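Local coordinates for Serine/threonine-protein kinase Tel1 (Chaetomium thermophilum, PDB 6SKY) that is an ATM-family serine/threonine protein kinase that probably senses DNA damage, phosphorylating serine or threonine followed by glutamine to activate checkpoint signalling, at residues A[2671-2674]-A[2675-2679]; A[1855-1859]-A[1860-1864]; A[2684-2687]-A[2688-2692]; A[2727-2731]-A[2732-2736]. All blocks are in the same frame, centred on the assembly; numbering follows the deposited sequence.

Interaction 1: A[2671-2674]-A[2675-2679]; sequences HEYL and MPAHE
H2671 and M2675 pack against each other one turn apart on the helix 2670-2681. The imidazole of H2671 has M2675 CG over one face, 3.8 Å from the ring centroid and offset toward the rim, a CH-pi contact. The thioether then bends back: with CG set beside its own backbone N (chi1 -77°) and further bends at chi2 and chi3, the chain brings M2675 CE to 3.5 Å from H2671 NE2, while SD lies obliquely to the ring. In the backbone, M2675 N gives its hydrogen to H2671 O at 3.0 Å. H2671 also meets the ring of H2764, a residue of the nucleotide pocket, edge to face. At E2672 the helical ladder misses a rung. E2672 O faces P2676 CD at 3.2 Å, where a proline has no N-H to offer, and the helix kinks. This is the helix that follows the hinge of a PI3K-like kinase, entered straight from the strand 2667-2669 beside the nucleotide; the side chain of E2672 lies about 4 Å from the bound ATP analogue. Y2673 restores the pattern. Y2673 O takes A2677 N at 3.2 Å, and its ring carries A2677 CB over one face, 4.2 Å from the centroid, with F2724 meeting the same ring edge to face. From L2674 the carbonyl O accepts H2678 N at 3.2 Å, the donor lying above the carbonyl plane, and it also sits at the edge of the H2678 imidazole, beside CD2. That imidazole stacks with F2717, and its NE2 is hydrogen-bonded to OD1 of D2803.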
loop_
_atom_site.group_PDB
_atom_site.type_symbol
_atom_site.label_atom_id
_atom_site.label_comp_id
_atom_site.label_asym_id
_atom_site.label_seq_id
_atom_site.Cartn_x
_atom_site.Cartn_y
_atom_site.Cartn_z
ATOM N N HIS A 2671 -11.876 -34.604 24.202
ATOM C CA HIS A 2671 -13.118 -35.026 24.828
ATOM C C HIS A 2671 -12.869 -35.774 26.130
ATOM O O HIS A 2671 -13.638 -35.624 27.086
ATOM C CB HIS A 2671 -13.901 -35.891 23.855
ATOM C CG HIS A 2671 -15.380 -35.811 24.030
ATOM N ND1 HIS A 2671 -16.144 -36.896 24.393
ATOM C CD2 HIS A 2671 -16.237 -34.775 23.888
ATOM C CE1 HIS A 2671 -17.410 -36.531 24.468
ATOM N NE2 HIS A 2671 -17.493 -35.248 24.168
ATOM N N GLU A 2672 -11.795 -36.562 26.192
ATOM C CA GLU A 2672 -11.455 -37.289 27.406
ATOM C C GLU A 2672 -10.979 -36.375 28.518
ATOM O O GLU A 2672 -11.057 -36.756 29.685
ATOM C CB GLU A 2672 -10.378 -38.327 27.128
ATOM C CG GLU A 2672 -10.667 -39.231 25.960
ATOM C CD GLU A 2672 -11.623 -40.352 26.290
ATOM O OE1 GLU A 2672 -12.738 -40.077 26.775
ATOM O OE2 GLU A 2672 -11.261 -41.522 26.059
ATOM N N TYR A 2673 -10.462 -35.197 28.194
ATOM C CA TYR A 2673 -10.233 -34.234 29.257
ATOM C C TYR A 2673 -11.510 -33.491 29.606
ATOM O O TYR A 2673 -11.810 -33.299 30.784
ATOM C CB TYR A 2673 -9.142 -33.230 28.886
ATOM C CG TYR A 2673 -9.065 -32.121 29.907
ATOM C CD1 TYR A 2673 -8.397 -32.303 31.098
ATOM C CD2 TYR A 2673 -9.700 -30.909 29.699
ATOM C CE1 TYR A 2673 -8.354 -31.316 32.036
ATOM C CE2 TYR A 2673 -9.664 -29.921 30.635
ATOM C CZ TYR A 2673 -8.990 -30.131 31.799
ATOM O OH TYR A 2673 -8.941 -29.144 32.740
ATOM N N LEU A 2674 -12.277 -33.070 28.604
ATOM C CA LEU A 2674 -13.357 -32.130 28.862
ATOM C C LEU A 2674 -14.551 -32.763 29.541
ATOM O O LEU A 2674 -15.266 -32.072 30.264
ATOM C CB LEU A 2674 -13.823 -31.473 27.571
ATOM C CG LEU A 2674 -12.961 -30.358 27.011
ATOM C CD1 LEU A 2674 -13.676 -29.755 25.847
ATOM C CD2 LEU A 2674 -12.709 -29.332 28.068
ATOM N N MET A 2675 -14.812 -34.034 29.324
ATOM C CA MET A 2675 -16.049 -34.525 29.915
ATOM C C MET A 2675 -15.919 -34.794 31.411
ATOM O O MET A 2675 -16.870 -34.530 32.152
ATOM C CB MET A 2675 -16.538 -35.761 29.172
ATOM C CG MET A 2675 -17.192 -35.418 27.852
ATOM S SD MET A 2675 -18.431 -34.125 28.024
ATOM C CE MET A 2675 -17.853 -32.932 26.832
ATOM N N PRO A 2676 -14.793 -35.321 31.905
ATOM C CA PRO A 2676 -14.626 -35.385 33.365
ATOM C C PRO A 2676 -14.456 -34.030 34.021
ATOM O O PRO A 2676 -14.943 -33.821 35.138
ATOM C CB PRO A 2676 -13.375 -36.248 33.522
ATOM C CG PRO A 2676 -13.348 -37.065 32.330
ATOM C CD PRO A 2676 -13.840 -36.212 31.230
ATOM N N ALA A 2677 -13.762 -33.104 33.370
ATOM C CA ALA A 2677 -13.521 -31.801 33.968
ATOM C C ALA A 2677 -14.805 -31.019 34.153
ATOM O O ALA A 2677 -14.929 -30.256 35.117
ATOM C CB ALA A 2677 -12.543 -31.012 33.113
ATOM N N HIS A 2678 -15.771 -31.193 33.257
ATOM C CA HIS A 2678 -17.009 -30.433 33.354
ATOM C C HIS A 2678 -17.772 -30.781 34.615
ATOM O O HIS A 2678 -18.398 -29.912 35.226
ATOM C CB HIS A 2678 -17.875 -30.678 32.127
ATOM C CG HIS A 2678 -17.650 -29.693 31.032
ATOM N ND1 HIS A 2678 -18.074 -28.390 31.110
ATOM C CD2 HIS A 2678 -17.044 -29.821 29.832
ATOM C CE1 HIS A 2678 -17.741 -27.758 30.002
ATOM N NE2 HIS A 2678 -17.110 -28.602 29.213
ATOM N N GLU A 2679 -17.743 -32.041 35.020
ATOM C CA GLU A 2679 -18.416 -32.431 36.245
ATOM C C GLU A 2679 -17.536 -32.287 37.470
ATOM O O GLU A 2679 -18.059 -32.229 38.585
ATOM C CB GLU A 2679 -18.902 -33.870 36.143
ATOM C CG GLU A 2679 -17.793 -34.868 36.040
ATOM C CD GLU A 2679 -18.304 -36.282 36.003
ATOM O OE1 GLU A 2679 -19.533 -36.460 36.109
ATOM O OE2 GLU A 2679 -17.484 -37.214 35.871
#

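Interaction 2: A[1855-1859]-A[1860-1864]; sequences PGESS and IADRA
D1862 folds its carboxylate back onto the two serines that precede the turn, and OD1 does nearly all the work. S1859 N meets D1862 OD1 at 3.0 Å, nearly along the C-O axis, while S1859 OG comes in to the same OD1 from above the carboxylate plane at 3.1 Å. S1858 OG adds a weak third bond to D1862 OD1 at 3.4 Å. The S1859 hydroxyl gets there because OG sits between the backbone N and the carbonyl carbon (chi1 53°), the crowded position. The spacing, side chain three residues on accepting from the backbone N, recalls one half of a capping box. Here it opens only a short turn with helical angles, closed by R1863 N on I1860 O at 2.9 Å, and not a regular helix. An alanine at D1862 removes the carboxylate, and S1859 N and OG would probably be left without their common acceptor, the S1858-S1859 corner freer to move. The other side is looser. E1857 reaches across to R1863, their carboxylate and guanidinium planes just 4° apart, yet OE1 stays 3.6 Å from NH1, a long salt bridge at the guanidinium edge. One face of that guanidinium has I1860 CG2 over its centre. E1857 OE2 lies 4.5 Å from D1862 OD1, and R1863 is likely to offset some of the crowding of negative charge. The whole turn belongs to the surface connection between helices 1836-1849 and 1871-1880, and its inner side rests on the kinase: S1859 touches R2680 and Y2681 at the end of helix 2670-2681, and I1860 touches Y2681 and E2727.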
loop_
_atom_site.group_PDB
_atom_site.type_symbol
_atom_site.label_atom_id
_atom_site.label_comp_id
_atom_site.label_asym_id
_atom_site.label_seq_id
_atom_site.Cartn_x
_atom_site.Cartn_y
_atom_site.Cartn_z
ATOM N N PRO A 1855 -6.027 -31.339 51.619
ATOM C CA PRO A 1855 -6.643 -32.629 51.951
ATOM C C PRO A 1855 -8.160 -32.552 51.871
ATOM O O PRO A 1855 -8.787 -31.657 52.442
ATOM C CB PRO A 1855 -6.162 -32.889 53.380
ATOM C CG PRO A 1855 -4.919 -32.083 53.503
ATOM C CD PRO A 1855 -5.158 -30.855 52.700
ATOM N N GLY A 1856 -8.748 -33.500 51.149
ATOM C CA GLY A 1856 -10.182 -33.514 50.952
ATOM C C GLY A 1856 -10.647 -32.455 49.977
ATOM O O GLY A 1856 -11.517 -31.643 50.299
ATOM N N GLU A 1857 -10.064 -32.446 48.782
ATOM C CA GLU A 1857 -10.420 -31.490 47.748
ATOM C C GLU A 1857 -10.940 -32.227 46.528
ATOM O O GLU A 1857 -10.568 -33.374 46.264
ATOM C CB GLU A 1857 -9.231 -30.618 47.344
ATOM C CG GLU A 1857 -8.168 -31.351 46.554
ATOM C CD GLU A 1857 -7.141 -30.415 45.968
ATOM O OE1 GLU A 1857 -6.213 -30.896 45.292
ATOM O OE2 GLU A 1857 -7.264 -29.196 46.184
ATOM N N SER A 1858 -11.815 -31.556 45.790
ATOM C CA SER A 1858 -12.363 -32.101 44.559
ATOM C C SER A 1858 -11.558 -31.678 43.343
ATOM O O SER A 1858 -11.267 -32.502 42.471
ATOM C CB SER A 1858 -13.811 -31.649 44.399
ATOM O OG SER A 1858 -13.923 -30.265 44.677
ATOM N N SER A 1859 -11.180 -30.408 43.284
ATOM C CA SER A 1859 -10.496 -29.819 42.151
ATOM C C SER A 1859 -9.343 -28.972 42.660
ATOM O O SER A 1859 -9.108 -28.871 43.863
ATOM C CB SER A 1859 -11.471 -28.984 41.324
ATOM O OG SER A 1859 -12.143 -28.048 42.137
ATOM N N ILE A 1860 -8.609 -28.355 41.736
ATOM C CA ILE A 1860 -7.578 -27.417 42.152
ATOM C C ILE A 1860 -8.171 -26.071 42.524
ATOM O O ILE A 1860 -7.510 -25.275 43.196
ATOM C CB ILE A 1860 -6.510 -27.226 41.066
ATOM C CG1 ILE A 1860 -7.131 -26.628 39.813
ATOM C CG2 ILE A 1860 -5.849 -28.533 40.747
ATOM C CD1 ILE A 1860 -6.144 -26.256 38.777
ATOM N N ALA A 1861 -9.408 -25.799 42.129
ATOM C CA ALA A 1861 -10.045 -24.545 42.496
ATOM C C ALA A 1861 -10.270 -24.409 43.992
ATOM O O ALA A 1861 -10.731 -23.353 44.433
ATOM C CB ALA A 1861 -11.374 -24.400 41.760
ATOM N N ASP A 1862 -9.968 -25.439 44.779
ATOM C CA ASP A 1862 -10.048 -25.345 46.226
ATOM C C ASP A 1862 -8.733 -24.939 46.862
ATOM O O ASP A 1862 -8.729 -24.530 48.023
ATOM C CB ASP A 1862 -10.497 -26.673 46.824
ATOM C CG ASP A 1862 -11.679 -27.258 46.100
ATOM O OD1 ASP A 1862 -11.458 -28.021 45.143
ATOM O OD2 ASP A 1862 -12.829 -26.948 46.469
ATOM N N ARG A 1863 -7.625 -25.019 46.131
ATOM C CA ARG A 1863 -6.368 -24.513 46.659
ATOM C C ARG A 1863 -6.379 -23.009 46.828
ATOM O O ARG A 1863 -5.350 -22.438 47.192
ATOM C CB ARG A 1863 -5.211 -24.925 45.756
ATOM C CG ARG A 1863 -5.048 -26.406 45.652
ATOM C CD ARG A 1863 -3.966 -26.777 44.693
ATOM N NE ARG A 1863 -3.963 -28.209 44.457
ATOM C CZ ARG A 1863 -3.091 -28.836 43.685
ATOM N NH1 ARG A 1863 -3.165 -30.142 43.529
ATOM N NH2 ARG A 1863 -2.144 -28.157 43.076
ATOM N N ALA A 1864 -7.499 -22.355 46.553
ATOM C CA ALA A 1864 -7.711 -20.964 46.904
ATOM C C ALA A 1864 -8.155 -20.795 48.339
ATOM O O ALA A 1864 -8.475 -19.677 48.747
ATOM C CB ALA A 1864 -8.746 -20.336 45.976
#

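Interaction 3: A[2684-2687]-A[2688-2692]; sequences KDLK and GSQCR
K2687 O takes a weak bond from C2691 N at 3.3 Å, fairly straight at 162°, and C2691 SG lies 3.3 Å from K2687 O. K2687 holds the N-cap position of helix 2688-2697, and this is the helix's first turn, with R2692 N bonded to G2688 O at 2.9 Å as the next rung. A lysine has no side-chain acceptor for the N-H groups at the helix start. Its chain instead bends at chi2 (-83°) and leads off to E2679 on the preceding helix, where NZ forms a salt bridge. The stem stays behind and packs: K2687 CG lies 3.5 Å from NE2 of Q2690, whose extended side chain crosses those of both K2687 and L2686 obliquely. L2686 is the apolar half of the start. It touches R2716, and C2691 touches F2717 and also Y2943 near the C terminus. Within the turn, L2686 CB comes to 3.7 Å from C2691 SG, and its CD2 methyl sits 3.3 Å from Q2690 OE1.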
loop_
_atom_site.group_PDB
_atom_site.type_symbol
_atom_site.label_atom_id
_atom_site.label_comp_id
_atom_site.label_asym_id
_atom_site.label_seq_id
_atom_site.Cartn_x
_atom_site.Cartn_y
_atom_site.Cartn_z
ATOM N N LYS A 2684 -23.102 -28.976 39.559
ATOM C CA LYS A 2684 -24.516 -28.686 39.381
ATOM C C LYS A 2684 -24.925 -28.567 37.921
ATOM O O LYS A 2684 -26.110 -28.374 37.641
ATOM C CB LYS A 2684 -24.887 -27.398 40.113
ATOM C CG LYS A 2684 -24.752 -27.475 41.614
ATOM C CD LYS A 2684 -25.177 -26.174 42.262
ATOM C CE LYS A 2684 -25.016 -26.238 43.768
ATOM N NZ LYS A 2684 -25.604 -25.049 44.445
ATOM N N ASP A 2685 -23.985 -28.664 36.989
ATOM C CA ASP A 2685 -24.300 -28.563 35.576
ATOM C C ASP A 2685 -24.787 -29.902 35.039
ATOM O O ASP A 2685 -24.700 -30.938 35.698
ATOM C CB ASP A 2685 -23.079 -28.106 34.786
ATOM C CG ASP A 2685 -22.837 -26.626 34.896
ATOM O OD1 ASP A 2685 -23.571 -25.953 35.644
ATOM O OD2 ASP A 2685 -21.911 -26.130 34.226
ATOM N N LEU A 2686 -25.308 -29.868 33.820
ATOM C CA LEU A 2686 -25.680 -31.092 33.139
ATOM C C LEU A 2686 -24.444 -31.927 32.844
ATOM O O LEU A 2686 -23.338 -31.412 32.691
ATOM C CB LEU A 2686 -26.398 -30.785 31.830
ATOM C CG LEU A 2686 -27.753 -30.098 31.852
ATOM C CD1 LEU A 2686 -28.127 -29.716 30.450
ATOM C CD2 LEU A 2686 -28.790 -31.020 32.434
ATOM N N LYS A 2687 -24.639 -33.235 32.760
ATOM C CA LYS A 2687 -23.579 -34.089 32.267
ATOM C C LYS A 2687 -23.386 -33.857 30.775
ATOM O O LYS A 2687 -24.166 -33.169 30.122
ATOM C CB LYS A 2687 -23.899 -35.553 32.535
ATOM C CG LYS A 2687 -24.112 -35.888 33.985
ATOM C CD LYS A 2687 -22.800 -36.124 34.676
ATOM C CE LYS A 2687 -23.015 -36.641 36.078
ATOM N NZ LYS A 2687 -21.734 -37.001 36.736
ATOM N N GLY A 2688 -22.323 -34.440 30.227
ATOM C CA GLY A 2688 -22.109 -34.334 28.796
ATOM C C GLY A 2688 -23.073 -35.198 28.012
ATOM O O GLY A 2688 -23.544 -34.806 26.943
ATOM N N SER A 2689 -23.388 -36.379 28.539
ATOM C CA SER A 2689 -24.338 -37.259 27.876
ATOM C C SER A 2689 -25.744 -36.679 27.881
ATOM O O SER A 2689 -26.489 -36.861 26.916
ATOM C CB SER A 2689 -24.321 -38.630 28.540
ATOM O OG SER A 2689 -24.310 -38.506 29.946
ATOM N N GLN A 2690 -26.119 -35.964 28.939
ATOM C CA GLN A 2690 -27.435 -35.344 28.970
ATOM C C GLN A 2690 -27.546 -34.232 27.939
ATOM O O GLN A 2690 -28.576 -34.098 27.271
ATOM C CB GLN A 2690 -27.722 -34.821 30.370
ATOM C CG GLN A 2690 -27.480 -35.859 31.437
ATOM C CD GLN A 2690 -27.756 -35.351 32.828
ATOM O OE1 GLN A 2690 -28.078 -34.183 33.024
ATOM N NE2 GLN A 2690 -27.636 -36.232 33.809
ATOM N N CYS A 2691 -26.492 -33.429 27.788
ATOM C CA CYS A 2691 -26.475 -32.409 26.745
ATOM C C CYS A 2691 -26.535 -33.038 25.362
ATOM O O CYS A 2691 -27.270 -32.564 24.487
ATOM C CB CYS A 2691 -25.225 -31.543 26.875
ATOM S SG CYS A 2691 -25.124 -30.557 28.364
ATOM N N ARG A 2692 -25.777 -34.114 25.145
ATOM C CA ARG A 2692 -25.801 -34.769 23.844
ATOM C C ARG A 2692 -27.181 -35.315 23.526
ATOM O O ARG A 2692 -27.664 -35.180 22.400
ATOM C CB ARG A 2692 -24.769 -35.889 23.788
ATOM C CG ARG A 2692 -24.915 -36.745 22.565
ATOM C CD ARG A 2692 -23.691 -37.566 22.276
ATOM N NE ARG A 2692 -23.829 -38.245 20.991
ATOM C CZ ARG A 2692 -22.853 -38.896 20.370
ATOM N NH1 ARG A 2692 -21.645 -38.967 20.907
ATOM N NH2 ARG A 2692 -23.085 -39.475 19.204
#

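Interaction 4: A[2727-2731]-A[2732-2736]; sequences EYFPD and PDEWF
W2735 N donates to D2731 O at 2.7 Å, a straight bond (162°) that makes the first rung of helix 2732-2755. D2731 is the N-cap of this long helix, which leads toward the loop carrying the magnesium ligand N2765, but its carboxylate makes no capping bond. D2731 OD1 lies 3.1 Å from P2732 CD, put there by a chi1 of -167° that turns CG away from the backbone N. A proline fits the first helical position, where no N-H is needed for a bond. D2733 brings a second carboxylate close, its OD2 3.7 Å from D2731 OD1. Further out, OD1 has a weak hydrogen bond from S1655 OG, and L1657 and R1661 of helix 1657-1663 touch the same side chain. Were D2731 an alanine, S1655 OG would probably be left without its weak partner and a gap would open beside L1657 and R1661. F2729 packs against W2735, its CB 4.3 Å from W2735 CB. E2734 crosses that phenyl at about a right angle, the two planes 65° apart. Y2728 CB helps to position the ring of F2729, lying over its centre 3.8 Å above the plane, while F2729 CD1 meets E2734 CD at 3.8 Å.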
loop_
_atom_site.group_PDB
_atom_site.type_symbol
_atom_site.label_atom_id
_atom_site.label_comp_id
_atom_site.label_asym_id
_atom_site.label_seq_id
_atom_site.Cartn_x
_atom_site.Cartn_y
_atom_site.Cartn_z
ATOM N N GLU A 2727 -3.678 -26.941 35.819
ATOM C CA GLU A 2727 -3.440 -28.178 36.526
ATOM C C GLU A 2727 -2.400 -29.055 35.863
ATOM O O GLU A 2727 -2.097 -30.127 36.386
ATOM C CB GLU A 2727 -4.745 -28.957 36.691
ATOM C CG GLU A 2727 -5.164 -29.733 35.498
ATOM C CD GLU A 2727 -6.523 -30.350 35.678
ATOM O OE1 GLU A 2727 -7.446 -29.638 36.120
ATOM O OE2 GLU A 2727 -6.668 -31.551 35.389
ATOM N N TYR A 2728 -1.845 -28.642 34.734
ATOM C CA TYR A 2728 -0.667 -29.289 34.188
ATOM C C TYR A 2728 0.561 -28.407 34.238
ATOM O O TYR A 2728 1.673 -28.924 34.141
ATOM C CB TYR A 2728 -0.908 -29.728 32.740
ATOM C CG TYR A 2728 -1.734 -30.978 32.615
ATOM C CD1 TYR A 2728 -1.150 -32.224 32.706
ATOM C CD2 TYR A 2728 -3.093 -30.913 32.413
ATOM C CE1 TYR A 2728 -1.894 -33.361 32.600
ATOM C CE2 TYR A 2728 -3.846 -32.045 32.308
ATOM C CZ TYR A 2728 -3.242 -33.265 32.400
ATOM O OH TYR A 2728 -3.996 -34.404 32.290
ATOM N N PHE A 2729 0.387 -27.098 34.403
ATOM C CA PHE A 2729 1.498 -26.155 34.481
ATOM C C PHE A 2729 1.188 -25.147 35.575
ATOM O O PHE A 2729 0.562 -24.114 35.326
ATOM C CB PHE A 2729 1.730 -25.455 33.142
ATOM C CG PHE A 2729 1.567 -26.347 31.949
ATOM C CD1 PHE A 2729 2.560 -27.224 31.579
ATOM C CD2 PHE A 2729 0.420 -26.302 31.189
ATOM C CE1 PHE A 2729 2.399 -28.038 30.487
ATOM C CE2 PHE A 2729 0.263 -27.121 30.100
ATOM C CZ PHE A 2729 1.249 -27.983 29.752
ATOM N N PRO A 2730 1.608 -25.416 36.814
ATOM C CA PRO A 2730 1.338 -24.470 37.903
ATOM C C PRO A 2730 2.333 -23.323 38.011
ATOM O O PRO A 2730 2.054 -22.359 38.734
ATOM C CB PRO A 2730 1.393 -25.357 39.152
ATOM C CG PRO A 2730 1.400 -26.758 38.645
ATOM C CD PRO A 2730 2.068 -26.707 37.337
ATOM N N ASP A 2731 3.464 -23.396 37.337
ATOM C CA ASP A 2731 4.447 -22.321 37.308
ATOM C C ASP A 2731 4.020 -21.267 36.294
ATOM O O ASP A 2731 3.751 -21.607 35.144
ATOM C CB ASP A 2731 5.803 -22.899 36.937
ATOM C CG ASP A 2731 6.943 -21.947 37.176
ATOM O OD1 ASP A 2731 6.723 -20.865 37.736
ATOM O OD2 ASP A 2731 8.078 -22.289 36.805
ATOM N N PRO A 2732 3.937 -19.990 36.676
ATOM C CA PRO A 2732 3.401 -18.984 35.745
ATOM C C PRO A 2732 4.203 -18.789 34.472
ATOM O O PRO A 2732 3.618 -18.449 33.438
ATOM C CB PRO A 2732 3.387 -17.717 36.599
ATOM C CG PRO A 2732 3.205 -18.212 37.950
ATOM C CD PRO A 2732 3.998 -19.461 38.044
ATOM N N ASP A 2733 5.513 -18.995 34.496
ATOM C CA ASP A 2733 6.290 -18.875 33.268
ATOM C C ASP A 2733 5.923 -19.975 32.286
ATOM O O ASP A 2733 5.592 -19.714 31.118
ATOM C CB ASP A 2733 7.774 -18.936 33.602
ATOM C CG ASP A 2733 8.103 -18.228 34.893
ATOM O OD1 ASP A 2733 7.513 -17.160 35.155
ATOM O OD2 ASP A 2733 8.948 -18.741 35.654
ATOM N N GLU A 2734 5.983 -21.219 32.753
ATOM C CA GLU A 2734 5.566 -22.354 31.949
ATOM C C GLU A 2734 4.110 -22.233 31.537
ATOM O O GLU A 2734 3.763 -22.524 30.395
ATOM C CB GLU A 2734 5.801 -23.634 32.733
ATOM C CG GLU A 2734 5.905 -24.864 31.890
ATOM C CD GLU A 2734 6.017 -26.112 32.722
ATOM O OE1 GLU A 2734 5.713 -26.041 33.932
ATOM O OE2 GLU A 2734 6.409 -27.163 32.176
ATOM N N TRP A 2735 3.243 -21.816 32.455
ATOM C CA TRP A 2735 1.831 -21.651 32.138
ATOM C C TRP A 2735 1.633 -20.695 30.975
ATOM O O TRP A 2735 0.906 -21.001 30.025
ATOM C CB TRP A 2735 1.095 -21.162 33.379
ATOM C CG TRP A 2735 -0.295 -20.674 33.171
ATOM C CD1 TRP A 2735 -1.420 -21.422 33.105
ATOM C CD2 TRP A 2735 -0.715 -19.314 33.055
ATOM N NE1 TRP A 2735 -2.513 -20.623 32.933
ATOM C CE2 TRP A 2735 -2.104 -19.321 32.897
ATOM C CE3 TRP A 2735 -0.046 -18.091 33.056
ATOM C CZ2 TRP A 2735 -2.835 -18.161 32.749
ATOM C CZ3 TRP A 2735 -0.773 -16.950 32.901
ATOM C CH2 TRP A 2735 -2.151 -16.987 32.752
ATOM N N PHE A 2736 2.280 -19.533 31.023
ATOM C CA PHE A 2736 2.093 -18.550 29.965
ATOM C C PHE A 2736 2.621 -19.059 28.634
ATOM O O PHE A 2736 1.970 -18.899 27.595
ATOM C CB PHE A 2736 2.768 -17.241 30.351
ATOM C CG PHE A 2736 2.541 -16.143 29.374
ATOM C CD1 PHE A 2736 1.305 -15.570 29.247
ATOM C CD2 PHE A 2736 3.559 -15.692 28.575
ATOM C CE1 PHE A 2736 1.094 -14.578 28.346
ATOM C CE2 PHE A 2736 3.344 -14.697 27.680
ATOM C CZ PHE A 2736 2.113 -14.142 27.565
#

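In the fold
Each contact is a turn of continuous chain, so none closes a long loop, and the four follow in series without nesting or crossing. First comes interaction 2, in the connection between helices 1836-1849 and 1871-1880. Interaction 1 follows on helix 2670-2681, and interaction 3 starts the next helix; M2675 SD against G2688 CA joins them, beside the lysine-glutamate salt bridge. Interaction 4 starts helix 2732-2755. E2727 is the meeting point: I1860 CD1 packs on its CB at 3.7 Å, and Y2673 OH lies beside its carboxylate. The loop between helices 1836-1849 and 1871-1880 is thus tied to the kinase through E2727. Centres of interactions 3 and 4 are about 29 Å apart.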